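Local coordinates for protein putative lipase (Bacteroides thetaiotaomicron VPI-5482, PDB 3BZW) that probably hydrolyses ester bonds of lipids, possibly lysophospholipids, as a putative lipase of the GDSL-like, SGNH-hydrolase family, at residues A[76-81]-A[155-160]; A[27-32]-A[57-62]; A[160-165]-A[261-266]. All blocks are in the same frame, centred on the assembly; numbering follows the deposited sequence.

How the interactions relate
All three contacts build on the central parallel sheet of the SGNH-hydrolase fold, but at different levels. Interaction 2 lies within the sheet, pairing strand 60-63, an outermost strand of the chain's sheet, with strand 28-33 through four backbone hydrogen bonds. Interaction 1 sits on one side of that sheet, where helix 74-85 meets the end of helix 143-157, and is mostly apolar, with no polar bond between its segments. Interaction 3 packs the segment after helix 245-258 against strand 162-166 by one hydrogen bond from a side-chain amide, a water and an aromatic edge. Interactions 1 and 3 are mostly buried, share D160 and touch a second subunit; interaction 2 is partly buried and meets no other chain of the assembly. L81 packs on F62, joining interactions 1 and 2.

Interaction 1: A[76-81]-A[155-160]; sequences RQAEKL and KKLFPD
Two helices of the SGNH-hydrolase fold meet here beside the central parallel sheet: the middle of helix 74-85 receives L157, the last helical residue of helix 143-157, and F158, where the chain leaves the helix. L157 leads with one branch. L157 CD1 lies 3.8 Å from A78 CB and 4.0 Å from E79 CG, so a single methyl covers the junction of two successive helical residues. L157 CG stands anti to its own carbonyl carbon (chi1 -64°), which carries the branch across to the facing helix. F158 brings the far end of its ring to A78 and L81. F158 CE2 is 3.7 Å from A78 O, and this carbonyl oxygen sits at the ring edge, near the ring plane. L81 meets the same end of the ring obliquely, with L81 CD2 3.9 Å from F158 CZ; a chi1 of 170° sets its CG beside the carbonyl carbon, where CG and CD2 both lie against CZ. A78 is thus touched by both L157 and F158, and at this residue, whose side chain is a single methyl, the segments lie close, 7.5 Å between the CA atoms of E79 and L157. L81 and F158 both continue onto I92 of strand 91-95, which joins the helix pair to the sheet. K156, next to L157, forms a salt bridge with E228 of a second subunit. Across the two segments the attraction is dispersion between methyls, methylenes and an aromatic rim, to which the edge-on carbonyl of A78 may add a weak electrostatic term with the ring hydrogens.

Interaction 2: A[27-32]-A[57-62]; sequences KKVGYI and LGITPF
K28 lays its aliphatic chain alongside T60, both side chains pointing the same way, with K28 CG 3.9 Å from T60 CB. The same lysine crosses the ring of F62 obliquely, K28 CB approaching F62 CE2 at 3.8 Å and CD lying near CZ. With CG anti to the carbonyl carbon (chi1 -54°) and the chain extended beyond it, K28 can touch both neighbours; the ammonium has E88 as a long, weak ionic partner. F62 continues from here into a ring stack with H85 and onto L81 of helix 74-85.

Beneath these side chains, strands 28-32 and 60-62 run parallel, 34° apart in direction, as the paired strands of a beta-alpha-beta unit whose connection contains helix 49-57. K28 is bridged with T60, V29 with P61 and G30 with F62. Four backbone bonds zigzag between them: T60 N to K27 O, V29 N to T60 O, F62 N to V29 O and Y31 N to F62 O. The first is the most bent, at 139° about the hydrogen; F62 N to V29 O is straighter.

On the face of V29 and P61 the packing is close. V29 CG2 presses on I59 CG2 at 3.5 Å, tighter than ordinary van der Waals contact. P61 CB comes obliquely to Y31 CE1, also at 3.5 Å, while P61 CA lies in the ring plane at its edge and V29 CG1 rests over one ring face, toward the rim. The Y31 side chain crosses I59 at about a right angle, its OH against I59 CG2; Y31 OH also donates to a water at 2.8 Å, and that water donates in turn to I59 O. Farther along, the Y31 ring meets that of W50 of helix 49-57.

Interaction 3: A[160-165]-A[261-266]; sequences DKQIVL and ALPVAF
The ring of F266 carries the carbonyl oxygen of V264, from its own segment, over one face, 3.6 Å above the plane and toward the rim, while the backbone of residues 160-162 borders its edge. K161 C lies at that edge in the ring plane, and D160 O approaches CE2 of F266 to 3.6 Å. The second flat group, the Q162 amide, points its NE2 at P263 O over 2.8 Å. This bond is nearly straight at the hydrogen (163°). Q162 starts with CG anti to N (chi1 179°) and then bends at chi2 (59°), which turns the amide so that NE2 meets P263 O nearly in the plane of both groups; Q162 CG lies 3.2 Å from P263 O. A water completes the polar join, accepting from Q162 N at 3.0 Å and donating to V264 O. Farther along the strand, V164 and L262 meet tip to tip, V164 CG2 to L262 CD1 at 3.8 Å. The contact thus fastens the chain after helix 245-258 beside strand 162-166 of the central parallel sheet. A second subunit borders it, with R250 of the second subunit hydrogen-bonded to K161 O and packed on F266. The buried amide N-H of Q162 and its backbone N-H are both served by carbonyls of residues 261-266, one directly and one through water, which suggests that these polar bonds help to fix the position of this irregular segment, with V164, L262 and F266 filling in around them.

Interaction 1: A[76-81]-A[155-160]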
loop_
_atom_site.group_PDB
_atom_site.type_symbol
_atom_site.label_atom_id
_atom_site.label_comp_id
_atom_site.label_asym_id
_atom_site.label_seq_id
_atom_site.Cartn_x
_atom_site.Cartn_y
_atom_site.Cartn_z
ATOM N N ARG A 76 -0.331 27.001 -35.026
ATOM C CA ARG A 76 -0.582 28.263 -35.722
ATOM C C ARG A 76 0.270 29.391 -35.151
ATOM O O ARG A 76 0.824 30.200 -35.898
ATOM C CB ARG A 76 -2.052 28.664 -35.617
ATOM C CG ARG A 76 -2.388 29.950 -36.371
ATOM C CD ARG A 76 -3.747 30.507 -35.955
ATOM N NE ARG A 76 -3.710 31.070 -34.605
ATOM C CZ ARG A 76 -3.150 32.235 -34.294
ATOM N NH1 ARG A 76 -2.579 32.976 -35.235
ATOM N NH2 ARG A 76 -3.146 32.653 -33.037
ATOM N N GLN A 77 0.366 29.456 -33.828
ATOM C CA GLN A 77 1.168 30.498 -33.204
ATOM C C GLN A 77 2.650 30.273 -33.500
ATOM O O GLN A 77 3.392 31.225 -33.730
ATOM C CB GLN A 77 0.919 30.537 -31.691
ATOM C CG GLN A 77 -0.422 31.174 -31.301
ATOM C CD GLN A 77 -0.601 31.296 -29.793
ATOM O OE1 GLN A 77 0.353 31.575 -29.065
ATOM N NE2 GLN A 77 -1.834 31.111 -29.320
ATOM N N ALA A 78 3.077 29.013 -33.502
ATOM C CA ALA A 78 4.475 28.693 -33.783
ATOM C C ALA A 78 4.802 29.053 -35.229
ATOM O O ALA A 78 5.877 29.573 -35.524
ATOM C CB ALA A 78 4.736 27.210 -33.541
ATOM N N GLU A 79 3.865 28.766 -36.125
ATOM C CA GLU A 79 4.042 29.063 -37.545
ATOM C C GLU A 79 4.142 30.564 -37.787
ATOM O O GLU A 79 4.949 31.014 -38.601
ATOM C CB GLU A 79 2.875 28.488 -38.353
ATOM C CG GLU A 79 2.991 27.002 -38.649
ATOM C CD GLU A 79 1.656 26.372 -39.002
ATOM O OE1 GLU A 79 0.829 27.048 -39.653
ATOM O OE2 GLU A 79 1.438 25.197 -38.636
ATOM N N LYS A 80 3.324 31.337 -37.079
ATOM C CA LYS A 80 3.340 32.782 -37.244
ATOM C C LYS A 80 4.654 33.339 -36.707
ATOM O O LYS A 80 5.231 34.261 -37.284
ATOM C CB LYS A 80 2.148 33.421 -36.524
ATOM C CG LYS A 80 1.851 34.838 -36.994
ATOM C CD LYS A 80 0.597 35.410 -36.351
ATOM C CE LYS A 80 0.305 36.798 -36.904
ATOM N NZ LYS A 80 -0.820 37.475 -36.200
ATOM N N LEU A 81 5.126 32.771 -35.604
ATOM C CA LEU A 81 6.385 33.193 -35.006
ATOM C C LEU A 81 7.519 32.945 -36.000
ATOM O O LEU A 81 8.369 33.808 -36.209
ATOM C CB LEU A 81 6.643 32.407 -33.717
ATOM C CG LEU A 81 8.018 32.533 -33.059
ATOM C CD1 LEU A 81 8.249 33.960 -32.593
ATOM C CD2 LEU A 81 8.101 31.567 -31.882
ATOM N N LYS A 155 9.108 21.411 -32.606
ATOM C CA LYS A 155 10.419 20.832 -32.874
ATOM C C LYS A 155 10.755 20.838 -34.362
ATOM O O LYS A 155 11.914 20.979 -34.739
ATOM C CB LYS A 155 10.497 19.405 -32.311
ATOM C CG LYS A 155 10.632 19.359 -30.787
ATOM C CD LYS A 155 10.702 17.924 -30.274
ATOM C CE LYS A 155 10.911 17.879 -28.770
ATOM N NZ LYS A 155 12.286 18.310 -28.365
ATOM N N LYS A 156 9.741 20.692 -35.206
ATOM C CA LYS A 156 9.953 20.707 -36.653
ATOM C C LYS A 156 10.351 22.105 -37.131
ATOM O O LYS A 156 11.218 22.253 -37.993
ATOM C CB LYS A 156 8.680 20.269 -37.385
ATOM C CG LYS A 156 8.447 18.765 -37.421
ATOM C CD LYS A 156 7.085 18.446 -38.026
ATOM C CE LYS A 156 7.149 17.258 -38.970
ATOM N NZ LYS A 156 7.980 17.562 -40.174
ATOM N N LEU A 157 9.716 23.123 -36.560
ATOM C CA LEU A 157 9.986 24.507 -36.939
ATOM C C LEU A 157 11.220 25.111 -36.271
ATOM O O LEU A 157 11.933 25.917 -36.876
ATOM C CB LEU A 157 8.768 25.378 -36.617
ATOM C CG LEU A 157 7.474 25.080 -37.378
ATOM C CD1 LEU A 157 6.314 25.808 -36.716
ATOM C CD2 LEU A 157 7.617 25.508 -38.833
ATOM N N PHE A 158 11.475 24.713 -35.031
ATOM C CA PHE A 158 12.604 25.243 -34.272
ATOM C C PHE A 158 13.415 24.122 -33.630
ATOM O O PHE A 158 13.603 24.103 -32.414
ATOM C CB PHE A 158 12.072 26.178 -33.183
ATOM C CG PHE A 158 11.173 27.265 -33.705
ATOM C CD1 PHE A 158 11.709 28.399 -34.306
ATOM C CD2 PHE A 158 9.789 27.156 -33.595
ATOM C CE1 PHE A 158 10.879 29.412 -34.789
ATOM C CE2 PHE A 158 8.950 28.163 -34.075
ATOM C CZ PHE A 158 9.494 29.290 -34.670
ATOM N N PRO A 159 13.934 23.187 -34.442
ATOM C CA PRO A 159 14.719 22.063 -33.922
ATOM C C PRO A 159 15.999 22.389 -33.158
ATOM O O PRO A 159 16.444 21.589 -32.333
ATOM C CB PRO A 159 14.988 21.224 -35.175
ATOM C CG PRO A 159 15.073 22.257 -36.249
ATOM C CD PRO A 159 13.902 23.164 -35.916
ATOM N N ASP A 160 16.583 23.556 -33.414
ATOM C CA ASP A 160 17.836 23.933 -32.758
ATOM C C ASP A 160 17.675 24.999 -31.681
ATOM O O ASP A 160 18.659 25.588 -31.227
ATOM C CB ASP A 160 18.835 24.424 -33.812
ATOM C CG ASP A 160 18.373 25.700 -34.510
ATOM O OD1 ASP A 160 17.164 26.018 -34.450
ATOM O OD2 ASP A 160 19.217 26.375 -35.132
#

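Interaction 2: A[27-32]-A[57-62]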
loop_
_atom_site.group_PDB
_atom_site.type_symbol
_atom_site.label_atom_id
_atom_site.label_comp_id
_atom_site.label_asym_id
_atom_site.label_seq_id
_atom_site.Cartn_x
_atom_site.Cartn_y
_atom_site.Cartn_z
ATOM N N LYS A 27 18.304 38.005 -24.867
ATOM C CA LYS A 27 17.792 37.115 -25.901
ATOM C C LYS A 27 16.410 37.506 -26.416
ATOM O O LYS A 27 15.709 38.315 -25.808
ATOM C CB LYS A 27 17.755 35.677 -25.381
ATOM C CG LYS A 27 19.106 35.154 -24.909
ATOM C CD LYS A 27 20.162 35.229 -26.003
ATOM C CE LYS A 27 21.493 34.687 -25.499
ATOM N NZ LYS A 27 22.601 34.917 -26.473
ATOM N N LYS A 28 16.029 36.930 -27.551
ATOM C CA LYS A 28 14.729 37.204 -28.137
ATOM C C LYS A 28 13.876 35.963 -27.924
ATOM O O LYS A 28 14.243 34.863 -28.340
ATOM C CB LYS A 28 14.893 37.539 -29.619
ATOM C CG LYS A 28 15.896 38.675 -29.801
ATOM C CD LYS A 28 15.744 39.411 -31.105
ATOM C CE LYS A 28 16.703 40.597 -31.130
ATOM N NZ LYS A 28 16.513 41.442 -32.336
ATOM N N VAL A 29 12.740 36.147 -27.262
ATOM C CA VAL A 29 11.863 35.030 -26.935
ATOM C C VAL A 29 10.451 35.105 -27.498
ATOM O O VAL A 29 9.810 36.158 -27.484
ATOM C CB VAL A 29 11.757 34.868 -25.396
ATOM C CG1 VAL A 29 10.855 33.690 -25.057
ATOM C CG2 VAL A 29 13.145 34.670 -24.794
ATOM N N GLY A 30 9.971 33.970 -27.994
ATOM C CA GLY A 30 8.621 33.907 -28.517
ATOM C C GLY A 30 7.722 33.396 -27.408
ATOM O O GLY A 30 8.037 32.390 -26.774
ATOM N N TYR A 31 6.613 34.085 -27.154
ATOM C CA TYR A 31 5.696 33.664 -26.099
ATOM C C TYR A 31 4.370 33.177 -26.672
ATOM O O TYR A 31 3.578 33.960 -27.200
ATOM C CB TYR A 31 5.447 34.815 -25.120
ATOM C CG TYR A 31 6.690 35.303 -24.399
ATOM C CD1 TYR A 31 7.516 36.278 -24.962
ATOM C CD2 TYR A 31 7.027 34.799 -23.145
ATOM C CE1 TYR A 31 8.650 36.744 -24.286
ATOM C CE2 TYR A 31 8.154 35.252 -22.463
ATOM C CZ TYR A 31 8.960 36.225 -23.034
ATOM O OH TYR A 31 10.058 36.684 -22.342
ATOM N N ILE A 32 4.136 31.875 -26.552
ATOM C CA ILE A 32 2.925 31.243 -27.060
ATOM C C ILE A 32 1.959 30.936 -25.920
ATOM O O ILE A 32 2.374 30.453 -24.865
ATOM C CB ILE A 32 3.297 29.936 -27.810
ATOM C CG1 ILE A 32 4.104 30.290 -29.062
ATOM C CG2 ILE A 32 2.042 29.131 -28.160
ATOM C CD1 ILE A 32 4.637 29.092 -29.820
ATOM N N LEU A 57 15.737 41.625 -17.921
ATOM C CA LEU A 57 16.780 40.891 -18.627
ATOM C C LEU A 57 17.042 41.344 -20.057
ATOM O O LEU A 57 17.863 40.748 -20.755
ATOM C CB LEU A 57 16.447 39.394 -18.614
ATOM C CG LEU A 57 16.369 38.764 -17.221
ATOM C CD1 LEU A 57 15.911 37.315 -17.320
ATOM C CD2 LEU A 57 17.733 38.844 -16.559
ATOM N N GLY A 58 16.351 42.392 -20.489
ATOM C CA GLY A 58 16.541 42.889 -21.841
ATOM C C GLY A 58 16.106 41.886 -22.893
ATOM O O GLY A 58 16.687 41.818 -23.982
ATOM N N ILE A 59 15.078 41.109 -22.572
ATOM C CA ILE A 59 14.562 40.093 -23.485
ATOM C C ILE A 59 13.496 40.657 -24.423
ATOM O O ILE A 59 12.473 41.166 -23.973
ATOM C CB ILE A 59 13.963 38.907 -22.691
ATOM C CG1 ILE A 59 15.069 38.228 -21.880
ATOM C CG2 ILE A 59 13.296 37.917 -23.636
ATOM C CD1 ILE A 59 14.571 37.112 -20.974
ATOM N N THR A 60 13.745 40.569 -25.729
ATOM C CA THR A 60 12.794 41.059 -26.723
ATOM C C THR A 60 11.665 40.042 -26.844
ATOM O O THR A 60 11.899 38.875 -27.153
ATOM C CB THR A 60 13.461 41.242 -28.101
ATOM O OG1 THR A 60 14.470 42.255 -28.010
ATOM C CG2 THR A 60 12.428 41.652 -29.145
ATOM N N PRO A 61 10.422 40.476 -26.603
ATOM C CA PRO A 61 9.295 39.548 -26.691
ATOM C C PRO A 61 8.529 39.533 -28.013
ATOM O O PRO A 61 8.157 40.577 -28.541
ATOM C CB PRO A 61 8.409 40.008 -25.544
ATOM C CG PRO A 61 8.524 41.510 -25.666
ATOM C CD PRO A 61 10.009 41.743 -25.967
ATOM N N PHE A 62 8.315 38.337 -28.547
ATOM C CA PHE A 62 7.525 38.161 -29.758
ATOM C C PHE A 62 6.325 37.399 -29.185
ATOM O O PHE A 62 6.379 36.182 -28.993
ATOM C CB PHE A 62 8.278 37.314 -30.790
ATOM C CG PHE A 62 9.569 37.935 -31.267
ATOM C CD1 PHE A 62 9.635 39.290 -31.591
ATOM C CD2 PHE A 62 10.710 37.155 -31.428
ATOM C CE1 PHE A 62 10.820 39.854 -32.068
ATOM C CE2 PHE A 62 11.899 37.710 -31.905
ATOM C CZ PHE A 62 11.951 39.063 -32.225
HETATM O O HOH W 1 10.410 39.443 -22.847
#

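Interaction 3: A[160-165]-A[261-266]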
loop_
_atom_site.group_PDB
_atom_site.type_symbol
_atom_site.label_atom_id
_atom_site.label_comp_id
_atom_site.label_asym_id
_atom_site.label_seq_id
_atom_site.Cartn_x
_atom_site.Cartn_y
_atom_site.Cartn_z
ATOM N N ASP A 160 16.583 23.556 -33.414
ATOM C CA ASP A 160 17.836 23.933 -32.758
ATOM C C ASP A 160 17.675 24.999 -31.681
ATOM O O ASP A 160 18.659 25.588 -31.227
ATOM C CB ASP A 160 18.835 24.424 -33.812
ATOM C CG ASP A 160 18.373 25.700 -34.510
ATOM O OD1 ASP A 160 17.164 26.018 -34.450
ATOM O OD2 ASP A 160 19.217 26.375 -35.132
ATOM N N LYS A 161 16.438 25.236 -31.262
ATOM C CA LYS A 161 16.166 26.252 -30.255
ATOM C C LYS A 161 15.780 25.680 -28.899
ATOM O O LYS A 161 15.410 24.509 -28.776
ATOM C CB LYS A 161 15.031 27.166 -30.727
ATOM C CG LYS A 161 15.227 27.789 -32.101
ATOM C CD LYS A 161 16.423 28.732 -32.145
ATOM C CE LYS A 161 16.500 29.420 -33.506
ATOM N NZ LYS A 161 17.621 30.388 -33.603
ATOM N N GLN A 162 15.875 26.530 -27.885
ATOM C CA GLN A 162 15.496 26.168 -26.527
ATOM C C GLN A 162 13.985 26.396 -26.449
ATOM O O GLN A 162 13.522 27.533 -26.547
ATOM C CB GLN A 162 16.208 27.080 -25.526
ATOM C CG GLN A 162 15.868 26.807 -24.066
ATOM C CD GLN A 162 16.202 25.387 -23.655
ATOM O OE1 GLN A 162 15.416 24.463 -23.875
ATOM N NE2 GLN A 162 17.376 25.204 -23.070
ATOM N N ILE A 163 13.216 25.318 -26.302
ATOM C CA ILE A 163 11.760 25.422 -26.212
ATOM C C ILE A 163 11.323 24.863 -24.860
ATOM O O ILE A 163 11.626 23.716 -24.526
ATOM C CB ILE A 163 11.067 24.625 -27.338
ATOM C CG1 ILE A 163 11.655 25.019 -28.697
ATOM C CG2 ILE A 163 9.571 24.903 -27.323
ATOM C CD1 ILE A 163 11.139 24.174 -29.856
ATOM N N VAL A 164 10.601 25.670 -24.089
ATOM C CA VAL A 164 10.180 25.255 -22.754
ATOM C C VAL A 164 8.670 25.343 -22.550
ATOM O O VAL A 164 8.029 26.292 -23.005
ATOM C CB VAL A 164 10.871 26.133 -21.690
ATOM C CG1 VAL A 164 10.680 25.531 -20.302
ATOM C CG2 VAL A 164 12.348 26.287 -22.029
ATOM N N LEU A 165 8.109 24.349 -21.862
ATOM C CA LEU A 165 6.677 24.327 -21.585
ATOM C C LEU A 165 6.416 24.767 -20.148
ATOM O O LEU A 165 7.170 24.418 -19.242
ATOM C CB LEU A 165 6.110 22.916 -21.761
ATOM C CG LEU A 165 6.362 22.196 -23.084
ATOM C CD1 LEU A 165 5.608 20.873 -23.081
ATOM C CD2 LEU A 165 5.909 23.075 -24.239
ATOM N N ALA A 261 18.327 27.779 -15.033
ATOM C CA ALA A 261 18.771 26.399 -15.207
ATOM C C ALA A 261 18.822 25.920 -16.654
ATOM O O ALA A 261 19.281 24.809 -16.922
ATOM C CB ALA A 261 17.875 25.468 -14.394
ATOM N N LEU A 262 18.366 26.753 -17.585
ATOM C CA LEU A 262 18.349 26.374 -18.997
ATOM C C LEU A 262 19.099 27.355 -19.887
ATOM O O LEU A 262 18.878 28.566 -19.819
ATOM C CB LEU A 262 16.901 26.262 -19.484
ATOM C CG LEU A 262 16.024 25.235 -18.760
ATOM C CD1 LEU A 262 14.551 25.454 -19.099
ATOM C CD2 LEU A 262 16.472 23.840 -19.161
ATOM N N PRO A 263 19.994 26.843 -20.748
ATOM C CA PRO A 263 20.750 27.721 -21.640
ATOM C C PRO A 263 19.884 28.152 -22.818
ATOM O O PRO A 263 18.839 27.557 -23.084
ATOM C CB PRO A 263 21.901 26.831 -22.091
ATOM C CG PRO A 263 21.223 25.499 -22.228
ATOM C CD PRO A 263 20.389 25.433 -20.946
ATOM N N VAL A 264 20.315 29.197 -23.513
ATOM C CA VAL A 264 19.603 29.663 -24.696
ATOM C C VAL A 264 20.579 29.472 -25.849
ATOM O O VAL A 264 20.264 28.818 -26.839
ATOM C CB VAL A 264 19.207 31.149 -24.594
ATOM C CG1 VAL A 264 18.554 31.602 -25.903
ATOM C CG2 VAL A 264 18.238 31.348 -23.435
ATOM N N ALA A 265 21.773 30.039 -25.702
ATOM C CA ALA A 265 22.812 29.907 -26.715
ATOM C C ALA A 265 23.528 28.584 -26.477
ATOM O O ALA A 265 24.077 28.356 -25.400
ATOM C CB ALA A 265 23.808 31.060 -26.610
ATOM N N PHE A 266 23.519 27.714 -27.479
ATOM C CA PHE A 266 24.175 26.418 -27.364
ATOM C C PHE A 266 25.602 26.448 -27.912
ATOM O O PHE A 266 26.485 25.833 -27.278
ATOM C CB PHE A 266 23.349 25.359 -28.091
ATOM C CG PHE A 266 21.970 25.182 -27.524
ATOM C CD1 PHE A 266 21.796 24.710 -26.226
ATOM C CD2 PHE A 266 20.849 25.506 -28.275
ATOM C CE1 PHE A 266 20.520 24.562 -25.685
ATOM C CE2 PHE A 266 19.566 25.363 -27.745
ATOM C CZ PHE A 266 19.402 24.891 -26.448
HETATM O O HOH W 2 18.058 28.504 -28.350
#